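Long-range contact in malate dehydrogenase (Picrophilus torridus, PDB 4BGV), which probably catalyses the reversible NAD-dependent oxidation of malate to oxaloacetate, a step of the tricarboxylic acid cycle: residues A[181-189]-A[293-304]. Residues are numbered along the deposited sequence; the frame is centred on the assembly and turned at random. Where two conformers were deposited one is given.
Sequences GDDMVPFIR and FNEDELEAWKKS
Glu297 reaches from the first turn of helix 295-321 to Phe187 and to Arg189, at the corner where the chain turns, and each of its side-chain atoms meets one or both of them. CB lies 4.1 Å from CE1 of Phe187. CG, set anti to its own carbonyl carbon (chi1 -63°), makes a CH-pi contact over the face of the same ring. Extended beyond CG, the chain lays CD over the ring centre, 3.5 Å above its plane, with the carboxylate stacked 19° from parallel. At the tip, Arg189 meets the carboxylate side-on in a salt bridge, nearly coplanar: NE gives to OE2 at 2.8 Å and NH2 to OE1 at 3.1 Å, both on syn lone pairs. OE1 also accepts from Asn294 N, which arrives from above the carboxylate plane, while Asn294 OD1 takes Glu297 N; this reciprocal pair is a capping box that starts the helix. A bridging water ties OE2 to Pro186 O and Ile188 N. Residues 295-304 run nearly antiparallel to strand 184-187, 163° between their directions, in the C-terminal alpha/beta domain of the lactate/malate dehydrogenase fold. Further along, Val185 sets CG1 4.0 Å from Ala300 CB and points CG2 at the edge of the Trp301 ring. Ser304 OG donates to Asp183 O at 2.6 Å, from above the carbonyl plane, and Asp183 OD2 is hydrogen-bonded to Ser307 OG, about one helical turn beyond Ser304.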
# COMPACT_ATOMS: atom_id res chain seq x y z
N GLY A 181 20.04 25.46 -1.39
CA GLY A 181 20.95 26.34 -0.67
C GLY A 181 20.47 27.77 -0.71
O GLY A 181 19.30 28.05 -0.47
N ASP A 182 21.37 28.70 -1.02
CA ASP A 182 20.98 30.10 -1.06
C ASP A 182 20.11 30.41 -2.28
O ASP A 182 19.53 31.49 -2.36
CB ASP A 182 22.21 31.01 -1.01
CG ASP A 182 23.00 30.86 0.28
OD1 ASP A 182 22.37 30.84 1.37
OD2 ASP A 182 24.24 30.74 0.21
N ASP A 183 20.04 29.48 -3.23
CA ASP A 183 19.17 29.67 -4.39
C ASP A 183 17.71 29.27 -4.14
O ASP A 183 16.85 29.49 -5.00
CB ASP A 183 19.70 28.92 -5.61
CG ASP A 183 20.94 29.58 -6.22
OD1 ASP A 183 21.16 30.78 -5.97
OD2 ASP A 183 21.68 28.89 -6.96
N MET A 184 17.45 28.66 -2.99
CA MET A 184 16.10 28.24 -2.63
C MET A 184 15.29 29.46 -2.23
O MET A 184 15.82 30.37 -1.60
CB MET A 184 16.13 27.26 -1.46
CG MET A 184 14.81 26.56 -1.15
SD MET A 184 14.97 25.58 0.38
CE MET A 184 14.63 26.82 1.63
N VAL A 185 14.02 29.49 -2.60
CA VAL A 185 13.16 30.61 -2.25
C VAL A 185 11.88 30.07 -1.62
O VAL A 185 10.98 29.60 -2.31
CB VAL A 185 12.78 31.47 -3.47
CG1 VAL A 185 11.91 32.66 -3.03
CG2 VAL A 185 14.04 31.96 -4.19
N PRO A 186 11.80 30.13 -0.28
CA PRO A 186 10.56 29.69 0.37
C PRO A 186 9.49 30.77 0.27
O PRO A 186 9.84 31.95 0.24
CB PRO A 186 10.99 29.54 1.83
CG PRO A 186 12.06 30.59 2.00
CD PRO A 186 12.78 30.69 0.67
N PHE A 187 8.23 30.37 0.17
CA PHE A 187 7.11 31.29 0.41
C PHE A 187 6.52 30.85 1.74
O PHE A 187 5.76 29.87 1.80
CB PHE A 187 6.01 31.21 -0.67
CG PHE A 187 6.36 31.86 -1.99
CD1 PHE A 187 7.63 31.74 -2.55
CD2 PHE A 187 5.40 32.56 -2.70
CE1 PHE A 187 7.93 32.33 -3.79
CE2 PHE A 187 5.68 33.14 -3.93
CZ PHE A 187 6.95 33.02 -4.48
N ILE A 188 6.89 31.54 2.80
CA ILE A 188 6.41 31.19 4.13
C ILE A 188 4.90 31.33 4.20
O ILE A 188 4.23 30.51 4.81
CB ILE A 188 7.07 32.08 5.21
CG1 ILE A 188 8.56 31.78 5.28
CG2 ILE A 188 6.42 31.87 6.56
CD1 ILE A 188 8.90 30.32 5.18
N ARG A 189 4.37 32.36 3.53
CA ARG A 189 2.92 32.59 3.55
C ARG A 189 2.12 31.47 2.90
O ARG A 189 0.94 31.30 3.21
CB ARG A 189 2.58 33.94 2.90
CG ARG A 189 2.97 34.04 1.45
CD ARG A 189 3.01 35.49 0.98
NE ARG A 189 3.48 35.55 -0.40
CZ ARG A 189 2.69 35.71 -1.45
NH1 ARG A 189 1.38 35.86 -1.28
NH2 ARG A 189 3.21 35.76 -2.66
N PHE A 293 4.84 37.43 -6.63
CA PHE A 293 5.87 37.54 -5.59
C PHE A 293 5.62 38.76 -4.71
O PHE A 293 5.30 39.84 -5.21
CB PHE A 293 7.27 37.72 -6.22
CG PHE A 293 7.74 36.54 -7.05
CD1 PHE A 293 7.32 36.38 -8.36
CD2 PHE A 293 8.64 35.63 -6.53
CE1 PHE A 293 7.77 35.30 -9.12
CE2 PHE A 293 9.10 34.55 -7.29
CZ PHE A 293 8.67 34.39 -8.58
N ASN A 294 5.78 38.61 -3.40
CA ASN A 294 5.90 39.80 -2.55
C ASN A 294 7.34 40.33 -2.65
O ASN A 294 8.19 39.72 -3.29
CB ASN A 294 5.42 39.54 -1.10
CG ASN A 294 6.36 38.64 -0.29
OD1 ASN A 294 7.52 38.42 -0.65
ND2 ASN A 294 5.85 38.13 0.84
N GLU A 295 7.62 41.46 -2.01
CA GLU A 295 8.93 42.09 -2.18
C GLU A 295 10.09 41.23 -1.68
O GLU A 295 11.15 41.17 -2.33
CB GLU A 295 8.94 43.49 -1.55
CG GLU A 295 10.33 44.04 -1.22
CD GLU A 295 11.24 44.17 -2.44
OE1 GLU A 295 10.75 44.09 -3.58
OE2 GLU A 295 12.46 44.34 -2.24
N ASP A 296 9.92 40.56 -0.55
CA ASP A 296 10.99 39.71 -0.02
C ASP A 296 11.27 38.54 -0.97
O ASP A 296 12.43 38.23 -1.27
CB ASP A 296 10.64 39.17 1.37
CG ASP A 296 10.91 40.17 2.46
OD1 ASP A 296 11.68 41.12 2.22
OD2 ASP A 296 10.35 40.00 3.57
N GLU A 297 10.21 37.91 -1.45
CA GLU A 297 10.34 36.76 -2.33
C GLU A 297 10.96 37.17 -3.66
O GLU A 297 11.77 36.44 -4.22
CB GLU A 297 8.98 36.10 -2.55
CG GLU A 297 8.37 35.54 -1.27
CD GLU A 297 6.85 35.47 -1.30
OE1 GLU A 297 6.24 35.92 -2.30
OE2 GLU A 297 6.26 34.99 -0.30
N LEU A 298 10.59 38.35 -4.14
CA LEU A 298 11.10 38.88 -5.39
C LEU A 298 12.61 39.08 -5.33
O LEU A 298 13.33 38.69 -6.25
CB LEU A 298 10.44 40.23 -5.72
CG LEU A 298 10.90 40.83 -7.05
CD1 LEU A 298 10.49 39.94 -8.22
CD2 LEU A 298 10.38 42.25 -7.21
N GLU A 299 13.10 39.69 -4.25
CA GLU A 299 14.53 39.91 -4.02
C GLU A 299 15.29 38.59 -4.04
O GLU A 299 16.34 38.44 -4.65
CB GLU A 299 14.75 40.54 -2.64
CG GLU A 299 14.29 41.97 -2.49
CD GLU A 299 14.43 42.49 -1.07
OE1 GLU A 299 14.15 41.73 -0.11
OE2 GLU A 299 14.81 43.66 -0.90
N ALA A 300 14.74 37.64 -3.29
CA ALA A 300 15.35 36.32 -3.19
C ALA A 300 15.34 35.63 -4.55
O ALA A 300 16.30 34.97 -4.93
CB ALA A 300 14.63 35.48 -2.16
N TRP A 301 14.24 35.77 -5.29
CA TRP A 301 14.14 35.18 -6.61
C TRP A 301 15.20 35.73 -7.57
O TRP A 301 15.84 34.98 -8.31
CB TRP A 301 12.74 35.36 -7.20
CG TRP A 301 12.57 34.68 -8.54
CD1 TRP A 301 12.49 35.29 -9.76
CD2 TRP A 301 12.48 33.27 -8.78
NE1 TRP A 301 12.33 34.34 -10.75
CE2 TRP A 301 12.34 33.10 -10.18
CE3 TRP A 301 12.51 32.14 -7.96
CZ2 TRP A 301 12.22 31.84 -10.76
CZ3 TRP A 301 12.39 30.89 -8.55
CH2 TRP A 301 12.25 30.75 -9.94
N LYS A 302 15.39 37.05 -7.55
CA LYS A 302 16.33 37.68 -8.47
C LYS A 302 17.75 37.16 -8.27
O LYS A 302 18.50 36.99 -9.23
CB LYS A 302 16.26 39.21 -8.36
CG LYS A 302 15.08 39.78 -9.12
CD LYS A 302 14.92 41.28 -8.93
CE LYS A 302 13.59 41.75 -9.50
NZ LYS A 302 13.43 43.23 -9.43
N LYS A 303 18.11 36.88 -7.02
CA LYS A 303 19.42 36.33 -6.71
C LYS A 303 19.55 34.91 -7.28
O LYS A 303 20.59 34.55 -7.83
CB LYS A 303 19.66 36.34 -5.20
CG LYS A 303 20.06 37.71 -4.67
CD LYS A 303 19.95 37.82 -3.15
CE LYS A 303 20.42 36.57 -2.43
NZ LYS A 303 19.29 35.67 -2.08
N SER A 304 18.50 34.12 -7.14
CA SER A 304 18.48 32.77 -7.68
C SER A 304 18.59 32.81 -9.20
O SER A 304 19.33 32.03 -9.81
CB SER A 304 17.21 32.02 -7.27
OG SER A 304 17.09 31.93 -5.86
O HOH W 1 17.50 33.25 -2.49
O HOH W 2 8.02 34.21 1.80
O HOH W 3 5.90 34.83 3.07